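Local structure of ABC transporter ATP-binding protein (Sulfolobus tokodaii, 2PJZ) at residues N91-L96 and T139-A144; L107-L112 and E120-K125; L227-I232 and K236-K241; G249-G252 and R256-G259. The protein probably binds and hydrolyses ATP as the nucleotide-binding subunit of an ABC transporter, possibly one that carries cobalt. All blocks are in the same frame, centred on the assembly; numbering follows the deposited sequence.

Contact 1. Residues N91-L96 and T139-A144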
loop_
_atom_site.group_PDB
_atom_site.type_symbol
_atom_site.label_atom_id
_atom_site.label_comp_id
_atom_site.label_asym_id
_atom_site.label_seq_id
_atom_site.Cartn_x
_atom_site.Cartn_y
_atom_site.Cartn_z
ATOM N N ASN A 91 23.966 -3.073 3.758
ATOM C CA ASN A 91 24.927 -2.149 3.153
ATOM C C ASN A 91 25.109 -2.444 1.663
ATOM O O ASN A 91 25.177 -1.527 0.844
ATOM C CB ASN A 91 26.254 -2.188 3.938
ATOM C CG ASN A 91 27.221 -1.140 3.509
ATOM O OD1 ASN A 91 26.862 0.009 3.246
ATOM N ND2 ASN A 91 28.488 -1.526 3.453
ATOM N N ASP A 92 25.133 -3.722 1.305
ATOM C CA ASP A 92 25.251 -4.130 -0.087
ATOM C C ASP A 92 24.040 -3.627 -0.871
ATOM O O ASP A 92 24.170 -3.158 -1.994
ATOM C CB ASP A 92 25.305 -5.639 -0.208
ATOM C CG ASP A 92 26.678 -6.209 0.119
ATOM O OD1 ASP A 92 27.647 -5.435 0.181
ATOM O OD2 ASP A 92 26.751 -7.427 0.319
ATOM N N ILE A 93 22.866 -3.738 -0.265
ATOM C CA ILE A 93 21.623 -3.276 -0.916
ATOM C C ILE A 93 21.652 -1.773 -1.088
ATOM O O ILE A 93 21.252 -1.257 -2.142
ATOM C CB ILE A 93 20.366 -3.703 -0.131
ATOM C CG1 ILE A 93 20.341 -5.229 0.013
ATOM C CG2 ILE A 93 19.082 -3.163 -0.828
ATOM C CD1 ILE A 93 19.309 -5.746 0.963
ATOM N N VAL A 94 22.117 -1.067 -0.056
ATOM C CA VAL A 94 22.272 0.389 -0.159
ATOM C C VAL A 94 23.116 0.783 -1.367
ATOM O O VAL A 94 22.709 1.656 -2.145
ATOM C CB VAL A 94 22.815 1.013 1.138
ATOM C CG1 VAL A 94 23.142 2.483 0.939
ATOM C CG2 VAL A 94 21.782 0.836 2.249
ATOM N N TYR A 95 24.279 0.136 -1.546
ATOM C CA TYR A 95 25.102 0.390 -2.740
ATOM C C TYR A 95 24.369 0.152 -4.075
ATOM O O TYR A 95 24.443 0.994 -4.980
ATOM C CB TYR A 95 26.406 -0.436 -2.722
ATOM C CG TYR A 95 27.479 0.114 -1.824
ATOM C CD1 TYR A 95 27.968 -0.637 -0.760
ATOM C CD2 TYR A 95 28.031 1.382 -2.050
ATOM C CE1 TYR A 95 28.991 -0.137 0.080
ATOM C CE2 TYR A 95 29.045 1.894 -1.219
ATOM C CZ TYR A 95 29.514 1.117 -0.168
ATOM O OH TYR A 95 30.507 1.597 0.648
ATOM N N LEU A 96 23.678 -0.979 -4.209
ATOM C CA LEU A 96 22.876 -1.205 -5.428
ATOM C C LEU A 96 21.848 -0.093 -5.658
ATOM O O LEU A 96 21.739 0.446 -6.761
ATOM C CB LEU A 96 22.169 -2.566 -5.391
ATOM C CG LEU A 96 21.169 -2.783 -6.545
ATOM C CD1 LEU A 96 21.819 -2.733 -7.963
ATOM C CD2 LEU A 96 20.367 -4.090 -6.344
ATOM N N THR A 139 11.148 -0.024 3.567
ATOM C CA THR A 139 10.470 1.266 3.370
ATOM C C THR A 139 11.496 2.419 3.303
ATOM O O THR A 139 11.406 3.312 2.447
ATOM C CB THR A 139 9.380 1.508 4.442
ATOM O OG1 THR A 139 8.377 0.488 4.340
ATOM C CG2 THR A 139 8.695 2.868 4.227
ATOM N N SER A 140 12.497 2.371 4.174
ATOM C CA SER A 140 13.543 3.381 4.185
ATOM C C SER A 140 14.336 3.356 2.868
ATOM O O SER A 140 14.601 4.406 2.282
ATOM C CB SER A 140 14.461 3.181 5.410
ATOM O OG SER A 140 13.737 3.407 6.597
ATOM N N LEU A 141 14.695 2.173 2.388
ATOM C CA LEU A 141 15.336 2.060 1.058
ATOM C C LEU A 141 14.468 2.672 -0.075
ATOM O O LEU A 141 14.977 3.394 -0.954
ATOM C CB LEU A 141 15.631 0.594 0.737
ATOM C CG LEU A 141 16.763 -0.074 1.538
ATOM C CD1 LEU A 141 16.621 -1.579 1.433
ATOM C CD2 LEU A 141 18.164 0.369 1.052
ATOM N N ALA A 142 13.178 2.354 -0.058
ATOM C CA ALA A 142 12.259 2.902 -1.068
ATOM C C ALA A 142 12.257 4.449 -1.028
ATOM O O ALA A 142 12.306 5.104 -2.071
ATOM C CB ALA A 142 10.863 2.355 -0.871
ATOM N N LEU A 143 12.202 5.020 0.177
ATOM C CA LEU A 143 12.039 6.470 0.324
ATOM C C LEU A 143 13.315 7.263 0.172
ATOM O O LEU A 143 13.265 8.459 -0.179
ATOM C CB LEU A 143 11.374 6.827 1.659
ATOM C CG LEU A 143 9.976 6.231 1.903
ATOM C CD1 LEU A 143 9.556 6.565 3.293
ATOM C CD2 LEU A 143 8.919 6.720 0.907
ATOM N N ALA A 144 14.455 6.636 0.455
ATOM C CA ALA A 144 15.717 7.392 0.472
ATOM C C ALA A 144 16.217 7.745 -0.926
ATOM O O ALA A 144 17.126 8.550 -1.078
ATOM C CB ALA A 144 16.778 6.660 1.264
#
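Leu-141 spans the gap between the two helices almost alone, setting its forked end against Ile-93 and Val-94. It gives up the most surface of the three. With CG anti to the carbonyl carbon (chi1 -71°), its two methyls are placed against Ile-93 and Val-94 and share the work there. CD1 of Leu-141 meets the branch methyl CG2 of Ile-93 at 3.7 Å, the side chains standing roughly perpendicular. CD2 of Leu-141 lies 4.1 Å from that same Ile-93 CG2, so a single methyl fills the notch of the leucine fork. The same CD2 of Leu-141 also lies 3.8 Å from CG2 of Val-94, at a slant. Ile-93 presents CG2 because this branch sits anti to the backbone N, whereas CG1 with its CD1 takes the place beside that N and plays no part in the touch. No polar atom takes part, and the nearest CA atoms, those of Val-94 and Leu-141, are 7.2 Å apart. All three side chains are buried, and methyl-to-methyl packing carries the whole contact. Phe-108 of helix 105-114 covers both Val-94 and Leu-141, while Leu-103 lies on Leu-141, and Tyr-84 and Leu-126 from loops close over Ile-93. Helices 90-100 and 131-144 thus share a hydrophobic centre with helix 105-114 in the helical subdomain of the ABC ATPase, and helix 161-173 backs the far side of helix 131-144.

Contact 2. Residues L107-L112 and E120-K125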
loop_
_atom_site.group_PDB
_atom_site.type_symbol
_atom_site.label_atom_id
_atom_site.label_comp_id
_atom_site.label_asym_id
_atom_site.label_seq_id
_atom_site.Cartn_x
_atom_site.Cartn_y
_atom_site.Cartn_z
ATOM N N LEU A 107 20.666 10.239 3.584
ATOM C CA LEU A 107 19.236 10.275 3.924
ATOM C C LEU A 107 18.820 8.921 4.476
ATOM O O LEU A 107 18.116 8.868 5.476
ATOM C CB LEU A 107 18.349 10.634 2.711
ATOM C CG LEU A 107 16.824 10.646 2.905
ATOM C CD1 LEU A 107 16.434 11.509 4.099
ATOM C CD2 LEU A 107 16.068 11.119 1.642
ATOM N N PHE A 108 19.244 7.842 3.826
ATOM C CA PHE A 108 18.967 6.496 4.362
ATOM C C PHE A 108 19.471 6.314 5.817
ATOM O O PHE A 108 18.777 5.747 6.669
ATOM C CB PHE A 108 19.560 5.415 3.461
ATOM C CG PHE A 108 19.348 4.014 3.971
ATOM C CD1 PHE A 108 18.097 3.388 3.853
ATOM C CD2 PHE A 108 20.401 3.319 4.572
ATOM C CE1 PHE A 108 17.895 2.108 4.346
ATOM C CE2 PHE A 108 20.216 2.027 5.059
ATOM C CZ PHE A 108 18.961 1.416 4.950
ATOM N N LEU A 109 20.699 6.758 6.068
ATOM C CA LEU A 109 21.286 6.656 7.410
ATOM C C LEU A 109 20.543 7.510 8.407
ATOM O O LEU A 109 20.366 7.112 9.569
ATOM C CB LEU A 109 22.783 6.999 7.371
ATOM C CG LEU A 109 23.698 6.042 6.591
ATOM C CD1 LEU A 109 25.181 6.462 6.649
ATOM C CD2 LEU A 109 23.544 4.588 7.050
ATOM N N GLU A 110 20.091 8.680 7.962
ATOM C CA GLU A 110 19.262 9.571 8.778
ATOM C C GLU A 110 17.947 8.895 9.218
ATOM O O GLU A 110 17.552 8.984 10.386
ATOM C CB GLU A 110 19.015 10.882 8.016
ATOM C CG GLU A 110 17.897 11.754 8.548
ATOM C CD GLU A 110 17.536 12.909 7.616
ATOM O OE1 GLU A 110 18.438 13.412 6.910
ATOM O OE2 GLU A 110 16.338 13.297 7.580
ATOM N N MET A 111 17.280 8.207 8.286
ATOM C CA MET A 111 16.085 7.420 8.596
ATOM C C MET A 111 16.383 6.290 9.584
ATOM O O MET A 111 15.654 6.101 10.547
ATOM C CB MET A 111 15.492 6.830 7.288
ATOM C CG MET A 111 15.015 7.875 6.268
ATOM S SD MET A 111 14.472 7.098 4.681
ATOM C CE MET A 111 13.786 8.589 3.907
ATOM N N LEU A 112 17.452 5.538 9.351
ATOM C CA LEU A 112 17.797 4.434 10.273
ATOM C C LEU A 112 18.015 4.978 11.697
ATOM O O LEU A 112 17.482 4.444 12.674
ATOM C CB LEU A 112 19.039 3.685 9.798
ATOM C CG LEU A 112 19.008 2.728 8.623
ATOM C CD1 LEU A 112 20.284 1.903 8.621
ATOM C CD2 LEU A 112 17.785 1.824 8.697
ATOM N N GLU A 120 24.975 -0.966 13.176
ATOM C CA GLU A 120 25.330 -2.352 12.890
ATOM C C GLU A 120 24.343 -3.036 11.955
ATOM O O GLU A 120 24.677 -4.051 11.352
ATOM C CB GLU A 120 25.450 -3.152 14.195
ATOM C CG GLU A 120 24.146 -3.343 14.975
ATOM C CD GLU A 120 23.802 -2.159 15.871
ATOM O OE1 GLU A 120 24.335 -1.044 15.640
ATOM O OE2 GLU A 120 22.989 -2.344 16.805
ATOM N N ILE A 121 23.134 -2.485 11.847
ATOM C CA ILE A 121 22.099 -3.055 10.978
ATOM C C ILE A 121 22.570 -3.095 9.519
ATOM O O ILE A 121 22.180 -3.991 8.777
ATOM C CB ILE A 121 20.728 -2.333 11.153
ATOM C CG1 ILE A 121 19.562 -3.221 10.699
ATOM C CG2 ILE A 121 20.713 -0.978 10.459
ATOM C CD1 ILE A 121 18.205 -2.692 11.120
ATOM N N LEU A 122 23.449 -2.160 9.138
ATOM C CA LEU A 122 24.048 -2.123 7.793
ATOM C C LEU A 122 24.802 -3.398 7.476
ATOM O O LEU A 122 24.748 -3.915 6.361
ATOM C CB LEU A 122 25.049 -0.963 7.665
ATOM C CG LEU A 122 24.580 0.454 7.362
ATOM C CD1 LEU A 122 23.908 1.070 8.575
ATOM C CD2 LEU A 122 25.761 1.316 6.937
ATOM N N ARG A 123 25.516 -3.888 8.485
ATOM C CA ARG A 123 26.392 -5.033 8.351
ATOM C C ARG A 123 25.616 -6.339 8.333
ATOM O O ARG A 123 26.153 -7.371 7.955
ATOM C CB ARG A 123 27.422 -5.012 9.485
ATOM C CG ARG A 123 28.197 -3.687 9.551
ATOM C CD ARG A 123 29.482 -3.807 10.353
ATOM N NE ARG A 123 30.443 -2.781 9.949
ATOM C CZ ARG A 123 31.691 -2.670 10.411
ATOM N NH1 ARG A 123 32.164 -3.531 11.309
ATOM N NH2 ARG A 123 32.473 -1.692 9.968
ATOM N N ARG A 124 24.348 -6.281 8.725
ATOM C CA ARG A 124 23.486 -7.462 8.792
ATOM C C ARG A 124 22.910 -7.858 7.432
ATOM O O ARG A 124 22.635 -7.002 6.584
ATOM C CB ARG A 124 22.364 -7.229 9.800
ATOM C CG ARG A 124 22.875 -6.909 11.201
ATOM C CD ARG A 124 21.765 -6.954 12.242
ATOM N NE ARG A 124 21.301 -8.314 12.483
ATOM C CZ ARG A 124 20.171 -8.631 13.109
ATOM N NH1 ARG A 124 19.350 -7.689 13.570
ATOM N NH2 ARG A 124 19.857 -9.906 13.273
ATOM N N LYS A 125 22.745 -9.158 7.221
ATOM C CA LYS A 125 22.062 -9.654 6.037
ATOM C C LYS A 125 20.562 -9.398 6.171
ATOM O O LYS A 125 20.007 -9.530 7.265
ATOM C CB LYS A 125 22.352 -11.142 5.809
ATOM C CG LYS A 125 23.822 -11.541 5.990
ATOM C CD LYS A 125 24.328 -12.434 4.860
ATOM C CE LYS A 125 25.624 -13.163 5.231
ATOM N NZ LYS A 125 25.454 -14.259 6.261
#
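The carbonyl oxygen of Leu-122, a residue whose side chain packs on Leu-109 and Leu-112, is gripped twice: by the backbone N of Asn-91, where helix 90-100 begins, and by the hydroxyl of Thr-89. That hydroxyl also bonds the carbonyl of Arg-124, so Thr-89 ties two carbonyls of the turn. Across the contact itself everything is apolar. CD1 of Leu-112 is the central methyl, 3.7 Å from CD1 of Leu-122 and only 3.4 Å from CG2 of Ile-121, closer than ordinary van der Waals contact. Ile-121 has CG1 anti to the backbone N (chi1 -158°), which puts CG2 between N and the carbonyl carbon, where it meets Leu-112 CD1. One turn back along the helix, CD2 of Leu-109 comes in perpendicular to Leu-122 and lies against both its methyls, 3.9 Å from CD1 and 4.0 Å from CD2. Leu-109 is partly exposed; the other three side chains are buried. Helix 105-114 and the loop after it lie in the helical subdomain of this ABC ATPase, the loop leading on to the LSAGQ sequence, probably the signature motif, at the start of helix 131-144.

Contact 3. Residues L227-I232 and K236-K241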
loop_
_atom_site.group_PDB
_atom_site.type_symbol
_atom_site.label_atom_id
_atom_site.label_comp_id
_atom_site.label_asym_id
_atom_site.label_seq_id
_atom_site.Cartn_x
_atom_site.Cartn_y
_atom_site.Cartn_z
ATOM N N LEU A 227 -21.196 8.921 2.078
ATOM C CA LEU A 227 -19.897 9.335 1.551
ATOM C C LEU A 227 -19.417 8.338 0.492
ATOM O O LEU A 227 -18.763 8.710 -0.498
ATOM C CB LEU A 227 -18.868 9.428 2.669
ATOM C CG LEU A 227 -18.993 10.512 3.740
ATOM C CD1 LEU A 227 -18.324 10.001 5.007
ATOM C CD2 LEU A 227 -18.338 11.832 3.281
ATOM N N LEU A 228 -19.736 7.065 0.709
ATOM C CA LEU A 228 -19.401 6.021 -0.265
ATOM C C LEU A 228 -20.317 4.831 -0.073
ATOM O O LEU A 228 -20.554 4.420 1.057
ATOM C CB LEU A 228 -17.937 5.585 -0.082
ATOM C CG LEU A 228 -17.392 4.474 -0.999
ATOM C CD1 LEU A 228 -17.367 4.954 -2.445
ATOM C CD2 LEU A 228 -15.983 4.075 -0.543
ATOM N N VAL A 229 -20.828 4.288 -1.175
ATOM C CA VAL A 229 -21.608 3.052 -1.125
ATOM C C VAL A 229 -20.801 1.882 -1.708
ATOM O O VAL A 229 -20.386 1.930 -2.855
ATOM C CB VAL A 229 -22.964 3.170 -1.857
ATOM C CG1 VAL A 229 -23.763 1.861 -1.724
ATOM C CG2 VAL A 229 -23.794 4.375 -1.277
ATOM N N LEU A 230 -20.576 0.858 -0.895
ATOM C CA LEU A 230 -19.854 -0.344 -1.331
ATOM C C LEU A 230 -20.806 -1.429 -1.792
ATOM O O LEU A 230 -21.738 -1.766 -1.082
ATOM C CB LEU A 230 -19.023 -0.915 -0.181
ATOM C CG LEU A 230 -17.974 -0.022 0.476
ATOM C CD1 LEU A 230 -17.428 -0.727 1.683
ATOM C CD2 LEU A 230 -16.865 0.321 -0.532
ATOM N N ASP A 231 -20.549 -1.984 -2.974
ATOM C CA ASP A 231 -21.235 -3.191 -3.468
ATOM C C ASP A 231 -20.483 -4.471 -3.057
ATOM O O ASP A 231 -19.300 -4.615 -3.390
ATOM C CB ASP A 231 -21.352 -3.087 -4.990
ATOM C CG ASP A 231 -21.963 -1.766 -5.439
ATOM O OD1 ASP A 231 -23.034 -1.386 -4.914
ATOM O OD2 ASP A 231 -21.396 -1.088 -6.313
ATOM N N ILE A 232 -21.148 -5.368 -2.312
ATOM C CA ILE A 232 -20.535 -6.583 -1.712
ATOM C C ILE A 232 -21.451 -7.837 -1.739
ATOM O O ILE A 232 -22.574 -7.786 -1.224
ATOM C CB ILE A 232 -20.126 -6.337 -0.254
ATOM C CG1 ILE A 232 -19.151 -5.159 -0.152
ATOM C CG2 ILE A 232 -19.515 -7.599 0.361
ATOM C CD1 ILE A 232 -18.879 -4.717 1.243
ATOM N N LYS A 236 -25.475 -3.851 -0.388
ATOM C CA LYS A 236 -24.844 -2.556 -0.408
ATOM C C LYS A 236 -24.536 -2.209 1.019
ATOM O O LYS A 236 -25.306 -2.528 1.921
ATOM C CB LYS A 236 -25.747 -1.504 -1.058
ATOM C CG LYS A 236 -26.060 -1.777 -2.530
ATOM C CD LYS A 236 -26.337 -0.499 -3.275
ATOM C CE LYS A 236 -26.660 -0.759 -4.733
ATOM N NZ LYS A 236 -25.444 -0.844 -5.569
ATOM N N VAL A 237 -23.377 -1.600 1.223
ATOM C CA VAL A 237 -22.941 -1.166 2.535
ATOM C C VAL A 237 -22.586 0.302 2.411
ATOM O O VAL A 237 -21.742 0.682 1.596
ATOM C CB VAL A 237 -21.708 -1.975 3.036
ATOM C CG1 VAL A 237 -21.139 -1.362 4.271
ATOM C CG2 VAL A 237 -22.082 -3.426 3.315
ATOM N N SER A 238 -23.247 1.140 3.199
ATOM C CA SER A 238 -23.030 2.575 3.102
ATOM C C SER A 238 -22.137 3.092 4.197
ATOM O O SER A 238 -22.304 2.752 5.380
ATOM C CB SER A 238 -24.357 3.337 3.116
ATOM O OG SER A 238 -25.082 3.068 1.936
ATOM N N ILE A 239 -21.194 3.944 3.789
ATOM C CA ILE A 239 -20.374 4.711 4.710
ATOM C C ILE A 239 -21.011 6.107 4.784
ATOM O O ILE A 239 -21.074 6.840 3.774
ATOM C CB ILE A 239 -18.884 4.737 4.250
ATOM C CG1 ILE A 239 -18.327 3.298 4.210
ATOM C CG2 ILE A 239 -18.058 5.571 5.160
ATOM C CD1 ILE A 239 -16.960 3.150 3.531
ATOM N N VAL A 240 -21.509 6.434 5.980
ATOM C CA VAL A 240 -22.293 7.655 6.225
ATOM C C VAL A 240 -21.635 8.582 7.272
ATOM O O VAL A 240 -21.035 8.127 8.250
ATOM C CB VAL A 240 -23.748 7.300 6.640
ATOM C CG1 VAL A 240 -24.445 6.481 5.541
ATOM C CG2 VAL A 240 -23.757 6.522 7.949
ATOM N N LYS A 241 -21.745 9.889 7.056
ATOM C CA LYS A 241 -21.183 10.870 7.971
ATOM C C LYS A 241 -22.066 10.968 9.221
ATOM O O LYS A 241 -23.287 11.008 9.121
ATOM C CB LYS A 241 -21.073 12.231 7.279
ATOM C CG LYS A 241 -20.096 13.147 7.954
ATOM C CD LYS A 241 -19.631 14.293 7.044
ATOM C CE LYS A 241 -18.412 14.946 7.649
ATOM N NZ LYS A 241 -17.201 14.100 7.416
#
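Lys-236 runs out almost fully extended and then bends at its last torsion (chi4 -86°), while Asp-231 sets CG anti to its carbonyl carbon (chi1 -52°), and the two side chains lie alongside each other, pointing the same way. NZ of Lys-236 reaches OD1 of Asp-231 at 2.6 Å in a salt bridge, on the syn side but 35° out of the carboxylate plane. CD of Lys-236 rests 3.8 Å from CG1 of Val-229. Replacing Lys-236 by an alanine is likely to leave the Asp-231 carboxylate without its charged mate and Val-229 CG1 without the CD that rests on it. The antiparallel hairpin is held by bonds from Leu-230 N to Val-237 O, Val-237 N to Leu-230 O and Ile-239 N to Leu-228 O, each 2.8 Å. A classic beta bulge sets Leu-227 and Leu-228 opposite Ile-239, whose O takes weak bonds from Leu-227 N at 2.7 Å and Leu-228 N at 3.4 Å. Leu-228, Leu-230 and Ile-239 pack on Phe-198, whereas Val-229, Ser-238 and the ion pair occupy the reverse face, with Ser-238 OG bonded to Gly-221. The hairpin is therefore amphipathic, apolar toward the neighbouring sheet and partly exposed at its salt bridge.

Contact 4. Residues G249-G252 and R256-G259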
loop_
_atom_site.group_PDB
_atom_site.type_symbol
_atom_site.label_atom_id
_atom_site.label_comp_id
_atom_site.label_asym_id
_atom_site.label_seq_id
_atom_site.Cartn_x
_atom_site.Cartn_y
_atom_site.Cartn_z
ATOM N N GLY A 249 -14.355 3.904 12.891
ATOM C CA GLY A 249 -13.222 3.964 13.811
ATOM C C GLY A 249 -13.144 2.874 14.870
ATOM O O GLY A 249 -12.095 2.665 15.475
ATOM N N ALA A 250 -14.253 2.192 15.128
ATOM C CA ALA A 250 -14.244 1.169 16.153
ATOM C C ALA A 250 -14.239 -0.224 15.533
ATOM O O ALA A 250 -14.216 -1.230 16.251
ATOM C CB ALA A 250 -15.439 1.354 17.116
ATOM N N LEU A 251 -14.195 -0.277 14.194
ATOM C CA LEU A 251 -14.374 -1.527 13.458
ATOM C C LEU A 251 -13.388 -2.623 13.858
ATOM O O LEU A 251 -13.755 -3.792 13.967
ATOM C CB LEU A 251 -14.337 -1.286 11.940
ATOM C CG LEU A 251 -15.396 -2.092 11.200
ATOM C CD1 LEU A 251 -16.749 -1.499 11.517
ATOM C CD2 LEU A 251 -15.135 -2.083 9.706
ATOM N N GLY A 252 -12.137 -2.257 14.075
ATOM C CA GLY A 252 -11.170 -3.249 14.512
ATOM C C GLY A 252 -10.592 -4.007 13.339
ATOM O O GLY A 252 -9.383 -4.021 13.157
ATOM N N ARG A 256 -14.937 -7.375 9.246
ATOM C CA ARG A 256 -16.214 -7.084 9.855
ATOM C C ARG A 256 -17.195 -6.351 8.944
ATOM O O ARG A 256 -18.393 -6.328 9.212
ATOM C CB ARG A 256 -16.004 -6.441 11.229
ATOM C CG ARG A 256 -15.028 -7.305 12.048
ATOM C CD ARG A 256 -15.356 -7.438 13.521
ATOM N NE ARG A 256 -14.345 -8.283 14.155
ATOM C CZ ARG A 256 -13.375 -7.821 14.929
ATOM N NH1 ARG A 256 -13.297 -6.521 15.174
ATOM N NH2 ARG A 256 -12.495 -8.651 15.482
ATOM N N ILE A 257 -16.703 -5.812 7.825
ATOM C CA ILE A 257 -17.584 -5.314 6.777
ATOM C C ILE A 257 -18.495 -6.424 6.235
ATOM O O ILE A 257 -19.679 -6.194 5.940
ATOM C CB ILE A 257 -16.786 -4.691 5.603
ATOM C CG1 ILE A 257 -15.963 -3.478 6.085
ATOM C CG2 ILE A 257 -17.710 -4.286 4.492
ATOM C CD1 ILE A 257 -15.053 -2.851 4.952
ATOM N N TYR A 258 -17.946 -7.625 6.093
ATOM C CA TYR A 258 -18.751 -8.763 5.652
ATOM C C TYR A 258 -19.748 -9.148 6.743
ATOM O O TYR A 258 -20.894 -9.469 6.457
ATOM C CB TYR A 258 -17.845 -9.954 5.359
ATOM C CG TYR A 258 -16.883 -9.694 4.230
ATOM C CD1 TYR A 258 -17.354 -9.368 2.970
ATOM C CD2 TYR A 258 -15.501 -9.792 4.419
ATOM C CE1 TYR A 258 -16.486 -9.143 1.922
ATOM C CE2 TYR A 258 -14.624 -9.565 3.361
ATOM C CZ TYR A 258 -15.131 -9.242 2.124
ATOM O OH TYR A 258 -14.300 -9.010 1.056
ATOM N N GLY A 259 -19.276 -9.096 7.980
ATOM C CA GLY A 259 -20.045 -9.468 9.166
ATOM C C GLY A 259 -21.226 -8.563 9.434
ATOM O O GLY A 259 -22.339 -9.053 9.643
#
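Leu-251, in the loop that follows strand 246-247 of the small C-terminal antiparallel sheet of this ABC ATPase, meets the first turn of helix 256-260, and the contact divides into a packed inner side and an open outer one. Inside, CD2 of Leu-251 lies 4.0 Å from CG1 of Ile-257, the side chains nearly perpendicular, and both residues are buried. The leucine's first torsion is well away from a staggered value (chi1 -138°), which brings CD2 to Ile-257. Ile-257 in turn rests on Ile-232 and Phe-198, and Leu-185 covers Leu-251; the helix thus closes over the end of strand 228-232, near the probable Walker A loop without Ile-257 touching it. The outer side is looser. Arg-256 and Gly-252 are both exposed. Gly-252 has a positive phi (84°), and a beta carbon there would collide with the guanidinium as well as with the preceding carbonyl O. Without one, NH1 of Arg-256 passes 4.0 Å from CA of Gly-252. NH1 of Arg-256 gives the contact its one polar link, a weak, bent hydrogen bond of 3.0 Å to Leu-251 O, which sits at the edge of the guanidinium, near its plane.

Overall arrangement
Contacts 1 and 2 share the helical subdomain, their centres about 9 Å apart; contact 2 is nested within the chain loop that contact 1 closes, and Phe-108 joins their interiors. Both are buried and purely apolar between their segments. Contacts 3 and 4 belong to the C-terminal part, with centres about 13 Å apart, and meet through Ile-232, which packs on Ile-257 and Tyr-258. Lying partly at the surface, these two add polar chemistry: a backbone ladder and salt bridge in contact 3, one weak arginine bond in contact 4. The centres of contacts 1 and 3 lie about 40 Å apart, on opposite sides of the chain's centre.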